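Local coordinates for SusD superfamily protein (Bacteroides fragilis, PDB 3L22) that probably binds glycans at the cell surface for uptake across the outer membrane, as SusD family members do, and carries bound zinc ions, at residues Asp144-Leu150 with Arg165-Ile171; Trp217-Ile221 with Glu336-Lys341; Val227-Leu232 with Tyr327-Leu331; Met255-Pro261 with Thr317-Val322. All coordinates share one frame; numbering follows the deposited sequence. Where two conformers were deposited one is given.

Contact 1: Asp144-Leu150 with Arg165-Ile171; sequences DAKSVPL and RSTVKQI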
loop_
_atom_site.group_PDB
_atom_site.type_symbol
_atom_site.label_atom_id
_atom_site.label_comp_id
_atom_site.label_asym_id
_atom_site.label_seq_id
_atom_site.Cartn_x
_atom_site.Cartn_y
_atom_site.Cartn_z
ATOM N N ASP A 144 -1.769 -17.286 13.916
ATOM C CA ASP A 144 -0.519 -18.051 14.007
ATOM C C ASP A 144 0.035 -18.526 12.637
ATOM O O ASP A 144 0.985 -19.314 12.578
ATOM C CB ASP A 144 -0.724 -19.214 14.977
ATOM C CG ASP A 144 -1.084 -18.730 16.400
ATOM O OD1 ASP A 144 -0.560 -17.681 16.886
ATOM O OD2 ASP A 144 -1.924 -19.390 17.024
ATOM N N ALA A 145 -0.560 -18.082 11.546
ATOM C CA ALA A 145 -0.070 -18.458 10.231
ATOM C C ALA A 145 1.359 -17.949 10.030
ATOM O O ALA A 145 1.680 -16.813 10.403
ATOM C CB ALA A 145 -0.983 -17.892 9.129
ATOM N N LYS A 146 2.207 -18.786 9.435
ATOM C CA LYS A 146 3.609 -18.396 9.223
ATOM C C LYS A 146 3.718 -17.357 8.123
ATOM O O LYS A 146 3.100 -17.497 7.074
ATOM C CB LYS A 146 4.491 -19.598 8.872
ATOM C CG LYS A 146 4.682 -20.558 10.038
ATOM C CD LYS A 146 5.531 -21.700 9.572
ATOM C CE LYS A 146 5.769 -22.746 10.671
ATOM N NZ LYS A 146 6.991 -23.567 10.332
ATOM N N SER A 147 4.520 -16.328 8.379
ATOM C CA SER A 147 4.707 -15.248 7.438
ATOM C C SER A 147 6.126 -15.275 6.898
ATOM O O SER A 147 6.392 -16.039 5.975
ATOM C CB SER A 147 4.316 -13.918 8.079
ATOM O OG SER A 147 4.548 -12.831 7.198
ATOM N N VAL A 148 7.040 -14.478 7.462
ATOM C CA VAL A 148 8.357 -14.265 6.862
ATOM C C VAL A 148 9.404 -14.194 7.994
ATOM O O VAL A 148 9.041 -13.955 9.138
ATOM C CB VAL A 148 8.384 -12.986 6.001
ATOM C CG1 VAL A 148 7.342 -13.032 4.828
ATOM C CG2 VAL A 148 8.224 -11.716 6.849
ATOM N N PRO A 149 10.705 -14.417 7.688
ATOM C CA PRO A 149 11.759 -14.185 8.684
ATOM C C PRO A 149 11.834 -12.742 9.131
ATOM O O PRO A 149 11.824 -11.828 8.276
ATOM C CB PRO A 149 13.040 -14.541 7.932
ATOM C CG PRO A 149 12.562 -15.459 6.781
ATOM C CD PRO A 149 11.246 -14.945 6.423
ATOM N N LEU A 150 11.902 -12.546 10.451
ATOM C CA LEU A 150 11.933 -11.228 11.018
ATOM C C LEU A 150 13.415 -10.853 11.184
ATOM O O LEU A 150 14.006 -11.076 12.232
ATOM C CB LEU A 150 11.161 -11.194 12.349
ATOM C CG LEU A 150 11.014 -9.847 13.066
ATOM C CD1 LEU A 150 10.635 -8.702 12.102
ATOM C CD2 LEU A 150 9.966 -9.969 14.172
ATOM N N ARG A 165 10.374 -18.585 9.952
ATOM C CA ARG A 165 9.369 -17.583 9.670
ATOM C C ARG A 165 8.685 -17.209 10.988
ATOM O O ARG A 165 8.397 -18.082 11.788
ATOM C CB ARG A 165 8.342 -18.132 8.672
ATOM C CG ARG A 165 8.953 -18.641 7.350
ATOM C CD ARG A 165 7.976 -19.519 6.556
ATOM N NE ARG A 165 6.883 -18.705 6.015
ATOM C CZ ARG A 165 5.817 -19.176 5.367
ATOM N NH1 ARG A 165 5.707 -20.481 5.159
ATOM N NH2 ARG A 165 4.867 -18.322 4.921
ATOM N N SER A 166 8.462 -15.913 11.211
ATOM C CA SER A 166 7.581 -15.451 12.274
ATOM C C SER A 166 6.142 -15.535 11.804
ATOM O O SER A 166 5.890 -15.669 10.600
ATOM C CB SER A 166 7.915 -14.012 12.631
ATOM O OG SER A 166 9.146 -13.990 13.321
ATOM N N THR A 167 5.200 -15.456 12.745
ATOM C CA THR A 167 3.785 -15.521 12.411
ATOM C C THR A 167 3.267 -14.154 11.881
ATOM O O THR A 167 3.884 -13.126 12.123
ATOM C CB THR A 167 2.940 -15.954 13.599
ATOM O OG1 THR A 167 2.933 -14.919 14.578
ATOM C CG2 THR A 167 3.445 -17.316 14.249
ATOM N N VAL A 168 2.139 -14.163 11.180
ATOM C CA VAL A 168 1.455 -12.940 10.754
ATOM C C VAL A 168 1.221 -11.995 11.956
ATOM O O VAL A 168 1.485 -10.790 11.848
ATOM C CB VAL A 168 0.189 -13.246 9.927
ATOM C CG1 VAL A 168 -0.899 -14.031 10.750
ATOM C CG2 VAL A 168 -0.409 -11.970 9.264
ATOM N N LYS A 169 0.818 -12.541 13.110
ATOM C CA LYS A 169 0.666 -11.736 14.323
ATOM C C LYS A 169 2.025 -11.147 14.764
ATOM O O LYS A 169 2.121 -9.964 15.115
ATOM C CB LYS A 169 0.042 -12.558 15.466
ATOM C CG LYS A 169 0.050 -11.909 16.896
ATOM C CD LYS A 169 -0.641 -12.833 17.946
ATOM C CE LYS A 169 -0.853 -12.218 19.362
ATOM N NZ LYS A 169 0.388 -12.098 20.268
ATOM N N GLN A 170 3.071 -11.958 14.754
ATOM C CA GLN A 170 4.385 -11.471 15.229
ATOM C C GLN A 170 4.906 -10.348 14.346
ATOM O O GLN A 170 5.530 -9.387 14.838
ATOM C CB GLN A 170 5.412 -12.615 15.323
ATOM C CG GLN A 170 5.199 -13.522 16.515
ATOM C CD GLN A 170 6.013 -14.810 16.429
ATOM O OE1 GLN A 170 6.263 -15.368 15.345
ATOM N NE2 GLN A 170 6.440 -15.284 17.586
ATOM N N ILE A 171 4.648 -10.455 13.047
ATOM C CA ILE A 171 5.130 -9.422 12.127
ATOM C C ILE A 171 4.382 -8.118 12.398
ATOM O O ILE A 171 5.013 -7.056 12.515
ATOM C CB ILE A 171 5.025 -9.854 10.649
ATOM C CG1 ILE A 171 5.981 -11.008 10.353
ATOM C CG2 ILE A 171 5.291 -8.675 9.697
ATOM C CD1 ILE A 171 7.464 -10.750 10.512
HETATM O O HOH W 1 1.670 -15.683 16.824
HETATM O O HOH W 2 9.317 -21.340 9.539
HETATM O O HOH W 3 11.512 -14.869 12.266
#
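Ser147 and Val148 both face Ser166, so one residue more lies on the 144-150 side than a regular antiparallel ladder would hold. The evidence is a pair of backbone bonds to a single residue: Ser147 N donates to Ser166 O over 2.7 Å, and Ser166 N donates to Val148 O over 2.9 Å, this donor lying 53° above the carbonyl plane. Two residues further on, beyond the single bridge that pairs Lys146 with Thr167, Val168 N donates to Ala145 O at 2.8 Å. In the conformer given, one of two deposited, the Arg165 guanidinium grips Ser147 O side-on with NE (2.7 Å) and NH2 while Lys146 CB sits over its face; the other conformer leaves this grip uncertain. Ser147 OG turns instead to Asn132. Apolar contact comes from Ile171, whose CD1 meets Val148 CG2 at 3.9 Å, crossing it at about a right angle, and also touches Leu150 CD1. Thr167 starts the helix 168-178: with chi1 at 69° its OG1 is held between backbone N and carbonyl carbon, and accepts from Gln170 N at 3.0 Å. Gln170 OE1 in turn takes Thr167 N at 2.8 Å on a lone pair, and a water links Thr167 OG1 to Asp144 OD1. The doubled residues opposite Ser166 make a classic beta bulge, and Thr167 with Gln170 the capping box that follows it.

Contact 2: Trp217-Ile221 with Glu336-Lys341; sequences WDKAI and ECYANK. With ACT (acetate ion), chain Q.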
loop_
_atom_site.group_PDB
_atom_site.type_symbol
_atom_site.label_atom_id
_atom_site.label_comp_id
_atom_site.label_asym_id
_atom_site.label_seq_id
_atom_site.Cartn_x
_atom_site.Cartn_y
_atom_site.Cartn_z
ATOM N N TRP A 217 -10.510 -2.284 16.223
ATOM C CA TRP A 217 -11.195 -1.130 15.627
ATOM C C TRP A 217 -10.986 0.124 16.480
ATOM O O TRP A 217 -10.706 1.195 15.948
ATOM C CB TRP A 217 -12.699 -1.416 15.387
ATOM C CG TRP A 217 -12.948 -2.707 14.664
ATOM C CD1 TRP A 217 -13.552 -3.817 15.178
ATOM C CD2 TRP A 217 -12.566 -3.044 13.328
ATOM N NE1 TRP A 217 -13.584 -4.807 14.249
ATOM C CE2 TRP A 217 -12.984 -4.372 13.102
ATOM C CE3 TRP A 217 -11.936 -2.353 12.297
ATOM C CZ2 TRP A 217 -12.776 -5.029 11.901
ATOM C CZ3 TRP A 217 -11.722 -3.010 11.084
ATOM C CH2 TRP A 217 -12.131 -4.334 10.902
ATOM N N ASP A 218 -11.015 -0.027 17.800
ATOM C CA ASP A 218 -10.779 1.112 18.687
ATOM C C ASP A 218 -9.345 1.658 18.631
ATOM O O ASP A 218 -9.145 2.873 18.616
ATOM C CB ASP A 218 -11.130 0.777 20.127
ATOM C CG ASP A 218 -12.619 0.643 20.360
ATOM O OD1 ASP A 218 -13.450 1.248 19.651
ATOM O OD2 ASP A 218 -12.960 -0.049 21.325
ATOM N N LYS A 219 -8.361 0.776 18.609
ATOM C CA LYS A 219 -6.973 1.208 18.507
ATOM C C LYS A 219 -6.707 1.816 17.120
ATOM O O LYS A 219 -5.938 2.781 17.012
ATOM C CB LYS A 219 -5.996 0.072 18.836
ATOM C CG LYS A 219 -6.096 -0.412 20.286
ATOM C CD LYS A 219 -5.276 -1.693 20.532
ATOM C CE LYS A 219 -5.474 -2.235 21.951
ATOM N NZ LYS A 219 -6.778 -3.060 22.033
ATOM N N ALA A 220 -7.366 1.291 16.090
ATOM C CA ALA A 220 -7.259 1.859 14.737
ATOM C C ALA A 220 -7.803 3.294 14.689
ATOM O O ALA A 220 -7.188 4.173 14.126
ATOM C CB ALA A 220 -7.992 0.975 13.742
ATOM N N ILE A 221 -8.961 3.500 15.304
ATOM C CA ILE A 221 -9.583 4.826 15.405
ATOM C C ILE A 221 -8.711 5.824 16.115
ATOM O O ILE A 221 -8.553 6.948 15.630
ATOM C CB ILE A 221 -10.963 4.755 16.097
ATOM C CG1 ILE A 221 -11.962 4.058 15.163
ATOM C CG2 ILE A 221 -11.471 6.164 16.517
ATOM C CD1 ILE A 221 -13.276 3.525 15.883
ATOM N N GLU A 336 -14.858 2.509 8.106
ATOM C CA GLU A 336 -14.927 1.060 8.296
ATOM C C GLU A 336 -14.794 0.726 9.778
ATOM O O GLU A 336 -15.536 -0.106 10.293
ATOM C CB GLU A 336 -13.889 0.311 7.439
ATOM C CG GLU A 336 -13.824 -1.195 7.714
ATOM C CD GLU A 336 -12.861 -1.919 6.793
ATOM O OE1 GLU A 336 -12.211 -1.233 5.958
ATOM O OE2 GLU A 336 -12.732 -3.174 6.923
ATOM N N CYS A 337 -13.849 1.356 10.474
ATOM C CA CYS A 337 -13.673 1.103 11.906
ATOM C C CYS A 337 -14.940 1.399 12.702
ATOM O O CYS A 337 -15.388 0.583 13.514
ATOM C CB CYS A 337 -12.545 1.938 12.473
ATOM S SG CYS A 337 -10.959 1.505 11.761
ATOM N N TYR A 338 -15.539 2.552 12.449
ATOM C CA TYR A 338 -16.744 2.945 13.191
ATOM C C TYR A 338 -17.948 2.055 12.847
ATOM O O TYR A 338 -18.748 1.773 13.730
ATOM C CB TYR A 338 -17.082 4.445 12.983
ATOM C CG TYR A 338 -16.341 5.413 13.880
ATOM C CD1 TYR A 338 -16.745 5.615 15.200
ATOM C CD2 TYR A 338 -15.245 6.125 13.413
ATOM C CE1 TYR A 338 -16.064 6.524 16.045
ATOM C CE2 TYR A 338 -14.568 7.019 14.231
ATOM C CZ TYR A 338 -14.975 7.202 15.554
ATOM O OH TYR A 338 -14.299 8.075 16.365
ATOM N N ALA A 339 -18.045 1.582 11.598
ATOM C CA ALA A 339 -19.115 0.649 11.221
ATOM C C ALA A 339 -18.992 -0.696 11.964
ATOM O O ALA A 339 -19.978 -1.424 12.063
ATOM C CB ALA A 339 -19.148 0.421 9.722
ATOM N N ASN A 340 -17.783 -1.035 12.428
ATOM C CA ASN A 340 -17.540 -2.261 13.201
ATOM C C ASN A 340 -17.672 -2.049 14.706
ATOM O O ASN A 340 -17.388 -2.952 15.451
ATOM C CB ASN A 340 -16.161 -2.828 12.885
ATOM C CG ASN A 340 -16.139 -3.611 11.620
ATOM O OD1 ASN A 340 -16.641 -4.715 11.586
ATOM N ND2 ASN A 340 -15.552 -3.062 10.580
ATOM N N LYS A 341 -18.119 -0.872 15.141
ATOM C CA LYS A 341 -18.120 -0.484 16.544
ATOM C C LYS A 341 -19.575 -0.224 16.974
ATOM O O LYS A 341 -20.331 0.433 16.249
ATOM C CB LYS A 341 -17.205 0.749 16.667
ATOM C CG LYS A 341 -17.013 1.268 18.053
ATOM C CD LYS A 341 -16.155 2.527 18.069
ATOM C CE LYS A 341 -16.260 3.208 19.423
ATOM N NZ LYS A 341 -15.758 2.277 20.477
HETATM C C ACT Q . -12.061 -3.529 19.553
HETATM O O ACT Q . -12.055 -3.481 20.806
HETATM O OXT ACT Q . -12.120 -2.410 19.027
HETATM C CH3 ACT Q . -11.981 -4.847 18.821
#
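Trp217 and Asn340 lie flat against each other, ring and amide planes only 6° apart. Asn340 CB stands 3.4 Å from the centroid of the five-membered ring of Trp217, almost on its normal, and the amide extends on over the benzo part, with ND2 3.6 Å from Trp217 CZ2. Beside the stack, Cys337 SG approaches the edge of the Trp217 six-membered ring and touches Ala220 CB at 3.6 Å. Ile221 packs closely on helix 327-339: its CG1 is 3.5 Å from Cys337 CB, tighter than usual carbon contact, and its CD1 stands over the centre of the Tyr338 ring, 3.9 Å from the centroid. Lys341 NZ forms a salt bridge with Asp218 OD1 at 2.7 Å, arriving on the syn side, 26° out of the carboxylate plane; the lysine chain is extended until a bend at chi4 (61°) brings NZ round.

What positions this shell lies one step out. Asn340 ND2 donates to Glu336 O at 3.0 Å, which helps fix the amide rotation. Glu336 is bridged to Arg401 and Arg402, and Tyr338 OH bonds Glu225. Separately, an acetate, probably from the crystallisation liquor, accepts from Asp218 N. The start of helix 217-225 thus rests on the end of helix 327-339, with helix 200-213 touching both segments and helices 345-359 and 374-388 packed against 336-341.

Contact 3: Val227-Leu232 with Tyr327-Leu331; sequences VTGYSL and YAETL. With EDO (1,2-ethanediol), chain B; EDO (1,2-ethanediol), chain C.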
loop_
_atom_site.group_PDB
_atom_site.type_symbol
_atom_site.label_atom_id
_atom_site.label_comp_id
_atom_site.label_asym_id
_atom_site.label_seq_id
_atom_site.Cartn_x
_atom_site.Cartn_y
_atom_site.Cartn_z
ATOM N N VAL A 227 -4.551 11.925 12.576
ATOM C CA VAL A 227 -4.194 12.481 11.264
ATOM C C VAL A 227 -4.976 13.770 11.093
ATOM O O VAL A 227 -6.167 13.729 10.798
ATOM C CB VAL A 227 -4.532 11.489 10.123
ATOM C CG1 VAL A 227 -4.366 12.131 8.706
ATOM C CG2 VAL A 227 -3.728 10.194 10.291
ATOM N N THR A 228 -4.327 14.909 11.288
ATOM C CA THR A 228 -5.006 16.201 11.236
ATOM C C THR A 228 -4.294 17.109 10.234
ATOM O O THR A 228 -3.141 16.877 9.860
ATOM C CB THR A 228 -4.985 16.895 12.617
ATOM O OG1 THR A 228 -3.622 17.065 12.994
ATOM C CG2 THR A 228 -5.735 16.050 13.717
ATOM N N GLY A 229 -5.018 18.130 9.785
ATOM C CA GLY A 229 -4.470 19.192 8.949
ATOM C C GLY A 229 -4.633 18.976 7.438
ATOM O O GLY A 229 -4.248 19.860 6.660
ATOM N N TYR A 230 -5.138 17.810 7.028
ATOM C CA TYR A 230 -5.335 17.507 5.604
ATOM C C TYR A 230 -6.765 17.829 5.183
ATOM O O TYR A 230 -7.628 18.090 6.025
ATOM C CB TYR A 230 -5.003 16.046 5.283
ATOM C CG TYR A 230 -3.590 15.677 5.635
ATOM C CD1 TYR A 230 -2.543 15.841 4.722
ATOM C CD2 TYR A 230 -3.273 15.206 6.910
ATOM C CE1 TYR A 230 -1.242 15.497 5.053
ATOM C CE2 TYR A 230 -1.949 14.853 7.245
ATOM C CZ TYR A 230 -0.959 14.998 6.325
ATOM O OH TYR A 230 0.331 14.688 6.669
ATOM N N SER A 231 -7.025 17.831 3.883
ATOM C CA SER A 231 -8.375 18.045 3.397
ATOM C C SER A 231 -8.582 17.312 2.084
ATOM O O SER A 231 -7.663 16.660 1.597
ATOM C CB SER A 231 -8.614 19.554 3.264
ATOM O OG SER A 231 -7.656 20.111 2.397
ATOM N N LEU A 232 -9.822 17.342 1.592
ATOM C CA LEU A 232 -10.201 16.742 0.351
ATOM C C LEU A 232 -10.431 17.866 -0.624
ATOM O O LEU A 232 -11.477 18.510 -0.586
ATOM C CB LEU A 232 -11.504 15.941 0.489
ATOM C CG LEU A 232 -11.553 14.752 1.452
ATOM C CD1 LEU A 232 -12.951 14.119 1.432
ATOM C CD2 LEU A 232 -10.450 13.738 1.109
ATOM N N TYR A 327 -5.660 11.461 2.348
ATOM C CA TYR A 327 -6.686 11.687 3.352
ATOM C C TYR A 327 -8.051 11.040 3.078
ATOM O O TYR A 327 -8.763 10.732 4.027
ATOM C CB TYR A 327 -6.825 13.189 3.618
ATOM C CG TYR A 327 -7.690 13.555 4.800
ATOM C CD1 TYR A 327 -7.451 13.037 6.071
ATOM C CD2 TYR A 327 -8.726 14.472 4.654
ATOM C CE1 TYR A 327 -8.281 13.353 7.134
ATOM C CE2 TYR A 327 -9.536 14.835 5.725
ATOM C CZ TYR A 327 -9.303 14.280 6.952
ATOM O OH TYR A 327 -10.101 14.668 7.979
ATOM N N ALA A 328 -8.455 10.848 1.822
ATOM C CA ALA A 328 -9.680 10.096 1.576
ATOM C C ALA A 328 -9.572 8.702 2.188
ATOM O O ALA A 328 -10.585 8.155 2.637
ATOM C CB ALA A 328 -10.027 10.004 0.085
ATOM N N GLU A 329 -8.374 8.113 2.209
ATOM C CA GLU A 329 -8.188 6.822 2.849
ATOM C C GLU A 329 -8.405 6.905 4.377
ATOM O O GLU A 329 -9.048 6.014 4.983
ATOM C CB GLU A 329 -6.812 6.200 2.575
ATOM C CG GLU A 329 -6.808 4.698 2.901
ATOM C CD GLU A 329 -5.421 4.137 3.121
ATOM O OE1 GLU A 329 -4.451 4.615 2.442
ATOM O OE2 GLU A 329 -5.295 3.226 3.985
ATOM N N THR A 330 -7.839 7.943 4.989
ATOM C CA THR A 330 -8.024 8.180 6.423
ATOM C C THR A 330 -9.517 8.105 6.747
ATOM O O THR A 330 -9.922 7.398 7.654
ATOM C CB THR A 330 -7.508 9.548 6.845
ATOM O OG1 THR A 330 -6.183 9.765 6.318
ATOM C CG2 THR A 330 -7.561 9.722 8.409
ATOM N N LEU A 331 -10.324 8.812 5.970
ATOM C CA LEU A 331 -11.772 8.900 6.212
ATOM C C LEU A 331 -12.529 7.578 5.985
ATOM O O LEU A 331 -13.364 7.197 6.806
ATOM C CB LEU A 331 -12.367 10.036 5.343
ATOM C CG LEU A 331 -11.885 11.472 5.693
ATOM C CD1 LEU A 331 -12.412 12.502 4.698
ATOM C CD2 LEU A 331 -12.252 11.891 7.117
HETATM C C1 EDO B . -6.453 -0.024 4.151
HETATM O O1 EDO B . -6.708 1.096 3.331
HETATM C C2 EDO B . -5.603 -1.101 3.456
HETATM O O2 EDO B . -5.608 -2.213 4.406
HETATM C C1 EDO C . -11.957 13.303 12.298
HETATM O O1 EDO C . -11.520 13.015 13.635
HETATM C C2 EDO C . -11.624 12.165 11.330
HETATM O O2 EDO C . -10.719 12.484 10.227
#
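Tyr327, whose ring packs on Tyr230, makes its polar bond away from the partner segment: OH lies 3.2 Å from O2 of a 1,2-ethanediol, and either could donate. The ring itself is held between two groups. Tyr230 CB stands over one face, 4.1 Å from the Tyr327 centroid and 28° off the normal, while Leu331 CG of the same helix covers the opposite face. Tyr327 CG lies anti to the backbone N (chi1 -170°), which swings the ring out against residues 230 and 231, where Ser231 CA approaches CD2. On one flank, Leu232 CD1 and Leu331 CD1 meet tip to tip at 3.7 Å, and Leu232 CD2 reaches Ala328 CB at 3.9 Å. On the other, Val227 CG1 points at Thr330 OG1, 3.8 Å away. Around the contact, Ala328 N bonds Glu248, and Ile250 of strand 249-253 touches Val227, Tyr230 and Thr330. The two segments therefore adhere by dispersion and CH-pi contact, while Ala328 N and Tyr327 OH find their partners outside them.

Contact 4: Met255-Pro261 with Thr317-Val322; sequences MADTNIP and TKLQWV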
loop_
_atom_site.group_PDB
_atom_site.type_symbol
_atom_site.label_atom_id
_atom_site.label_comp_id
_atom_site.label_asym_id
_atom_site.label_seq_id
_atom_site.Cartn_x
_atom_site.Cartn_y
_atom_site.Cartn_z
HETATM N N MSE A 255 9.219 10.704 -7.773
HETATM C CA MSE A 255 10.069 10.287 -8.886
HETATM C C MSE A 255 10.814 11.505 -9.412
HETATM O O MSE A 255 10.296 12.637 -9.349
HETATM C CB MSE A 255 9.186 9.795 -10.010
HETATM C CG MSE A 255 8.374 8.575 -9.728
HETATM SE SE MSE A 255 9.543 7.030 -9.605
HETATM C CE MSE A 255 8.231 5.735 -8.892
ATOM N N ALA A 256 11.977 11.253 -9.993
ATOM C CA ALA A 256 12.794 12.232 -10.647
ATOM C C ALA A 256 13.355 11.583 -11.905
ATOM O O ALA A 256 13.489 10.350 -11.981
ATOM C CB ALA A 256 13.939 12.720 -9.718
ATOM N N ASP A 257 13.707 12.419 -12.884
ATOM C CA ASP A 257 14.160 11.926 -14.181
ATOM C C ASP A 257 15.272 10.891 -14.036
ATOM O O ASP A 257 15.346 9.960 -14.808
ATOM C CB ASP A 257 14.666 13.055 -15.070
ATOM C CG ASP A 257 13.563 14.024 -15.514
ATOM O OD1 ASP A 257 12.407 13.617 -15.732
ATOM O OD2 ASP A 257 13.869 15.229 -15.656
ATOM N N THR A 258 16.126 11.062 -13.037
ATOM C CA THR A 258 17.285 10.240 -12.876
ATOM C C THR A 258 17.019 8.978 -12.039
ATOM O O THR A 258 17.939 8.252 -11.758
ATOM C CB THR A 258 18.393 11.087 -12.179
ATOM O OG1 THR A 258 17.913 11.521 -10.891
ATOM C CG2 THR A 258 18.797 12.291 -13.070
ATOM N N ASN A 259 15.796 8.730 -11.575
ATOM C CA ASN A 259 15.541 7.532 -10.755
ATOM C C ASN A 259 14.223 6.841 -11.077
ATOM O O ASN A 259 13.739 6.051 -10.277
ATOM C CB ASN A 259 15.653 7.861 -9.255
ATOM C CG ASN A 259 14.519 8.809 -8.734
ATOM O OD1 ASN A 259 13.356 8.699 -9.121
ATOM N ND2 ASN A 259 14.875 9.704 -7.828
ATOM N N ILE A 260 13.638 7.159 -12.236
ATOM C CA ILE A 260 12.398 6.503 -12.670
ATOM C C ILE A 260 12.603 4.984 -12.883
ATOM O O ILE A 260 13.738 4.538 -13.121
ATOM C CB ILE A 260 11.793 7.146 -13.930
ATOM C CG1 ILE A 260 12.856 7.273 -15.056
ATOM C CG2 ILE A 260 11.141 8.497 -13.583
ATOM C CD1 ILE A 260 12.325 7.436 -16.459
ATOM N N PRO A 261 11.520 4.194 -12.833
ATOM C CA PRO A 261 11.694 2.770 -13.067
ATOM C C PRO A 261 12.081 2.453 -14.508
ATOM O O PRO A 261 11.805 3.208 -15.423
ATOM C CB PRO A 261 10.318 2.182 -12.738
ATOM C CG PRO A 261 9.612 3.201 -11.858
ATOM C CD PRO A 261 10.132 4.510 -12.449
ATOM N N THR A 317 7.475 10.074 -19.360
ATOM C CA THR A 317 8.408 10.589 -18.341
ATOM C C THR A 317 8.476 9.719 -17.094
ATOM O O THR A 317 9.498 9.682 -16.422
ATOM C CB THR A 317 8.042 12.006 -17.913
ATOM O OG1 THR A 317 6.883 11.946 -17.067
ATOM C CG2 THR A 317 7.853 12.965 -19.174
ATOM N N LYS A 318 7.384 9.031 -16.812
ATOM C CA LYS A 318 7.209 8.187 -15.648
ATOM C C LYS A 318 7.294 8.986 -14.335
ATOM O O LYS A 318 7.548 8.403 -13.247
ATOM C CB LYS A 318 8.168 6.986 -15.640
ATOM C CG LYS A 318 8.314 6.260 -16.957
ATOM C CD LYS A 318 9.083 4.924 -16.768
ATOM C CE LYS A 318 9.736 4.362 -18.046
ATOM N NZ LYS A 318 10.217 2.936 -17.807
ATOM N N LEU A 319 7.036 10.297 -14.411
ATOM C CA LEU A 319 7.308 11.183 -13.260
ATOM C C LEU A 319 6.174 11.210 -12.234
ATOM O O LEU A 319 6.315 11.829 -11.187
ATOM C CB LEU A 319 7.616 12.598 -13.711
ATOM C CG LEU A 319 8.979 12.795 -14.367
ATOM C CD1 LEU A 319 9.049 14.119 -15.105
ATOM C CD2 LEU A 319 10.073 12.691 -13.273
ATOM N N GLN A 320 5.057 10.554 -12.506
ATOM C CA GLN A 320 3.952 10.598 -11.550
ATOM C C GLN A 320 4.338 9.898 -10.253
ATOM O O GLN A 320 4.873 8.773 -10.268
ATOM C CB GLN A 320 2.681 10.013 -12.131
ATOM C CG GLN A 320 2.106 10.892 -13.249
ATOM C CD GLN A 320 1.011 10.202 -14.108
ATOM O OE1 GLN A 320 1.254 9.187 -14.802
ATOM N NE2 GLN A 320 -0.183 10.780 -14.093
ATOM N N TRP A 321 4.089 10.573 -9.141
ATOM C CA TRP A 321 4.342 10.002 -7.816
ATOM C C TRP A 321 3.365 8.862 -7.486
ATOM O O TRP A 321 2.229 8.840 -7.977
ATOM C CB TRP A 321 4.196 11.084 -6.758
ATOM C CG TRP A 321 5.255 12.163 -6.771
ATOM C CD1 TRP A 321 6.111 12.503 -7.800
ATOM C CD2 TRP A 321 5.502 13.094 -5.731
ATOM N NE1 TRP A 321 6.911 13.544 -7.424
ATOM C CE2 TRP A 321 6.555 13.935 -6.159
ATOM C CE3 TRP A 321 4.953 13.294 -4.457
ATOM C CZ2 TRP A 321 7.038 14.986 -5.375
ATOM C CZ3 TRP A 321 5.456 14.348 -3.676
ATOM C CH2 TRP A 321 6.494 15.155 -4.137
ATOM N N VAL A 322 3.849 7.887 -6.711
ATOM C CA VAL A 322 3.068 6.774 -6.255
ATOM C C VAL A 322 2.485 7.171 -4.899
ATOM O O VAL A 322 3.228 7.384 -3.937
ATOM C CB VAL A 322 3.929 5.509 -6.164
ATOM C CG1 VAL A 322 3.114 4.264 -5.638
ATOM C CG2 VAL A 322 4.549 5.242 -7.565
HETATM O O HOH W 4 8.054 13.790 -10.258
HETATM O O HOH W 5 11.659 11.198 -16.963
#
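Lys318 and Pro261 provide the direct polar link: Lys318 NZ donates to Pro261 O at 2.9 Å, from 39° above the carbonyl plane. The lysine chain is extended beyond CG, and its ammonium has a second partner in Glu269, a salt bridge that probably steadies the charge.

Water supplies the other polar ties. One molecule donates to Met255 O (2.7 Å) and to Leu319 O (2.8 Å) and lies in the plane of the Trp321 ring at its edge, where it accepts a weak bond from NE1. A second donates to Asp257 OD1 and Thr317 O, with 2.7 Å between the water and Thr317 O.

Bonds within each segment shape the loops. Leu319 N donates to Thr317 OG1 at 3.1 Å, an ST turn, and Ala256 N donates to Asn259 OD1.

Apolar contact fills the rest. Ile260 crosses Lys318 at about a right angle, its CG2 3.9 Å from Lys318 CB and 4.3 Å from Leu319 CD2. Met255, built as selenomethionine, bends at chi2 (-70°) and sends CE to Val322 CG2, also at 3.9 Å. Behind, the Trp321 ring meets Tyr244 and Phe245.

At the end of the paired strands, then, the loop leaving strand 249-253 and the one entering strand 322-326 are joined by one charged donor, two bridging waters and aliphatic packing, so that much of the polar cohesion depends on solvent.

How the contacts relate
Along the chain contact 1 closes before the others open; contact 4 is then nested inside the loop closed by contact 3, itself inside that closed by contact 2. Contacts 2 and 3 share helix 327-339, gripping its end and its start, with centres 16 Å apart and nearest atoms about 5 Å. Contact 4 joins the loops at one end of the antiparallel strands 249-253 and 322-326, the second of which leads into this helix; its centre is 25 Å from that of contact 3. Contacts 1 and 4 lie 33 Å apart between centres, on opposite sides of the chain's centre, as do contacts 2 and 4. The helix-rich body is thus tied by helix ends and loops, consistent with the TPR-related clan.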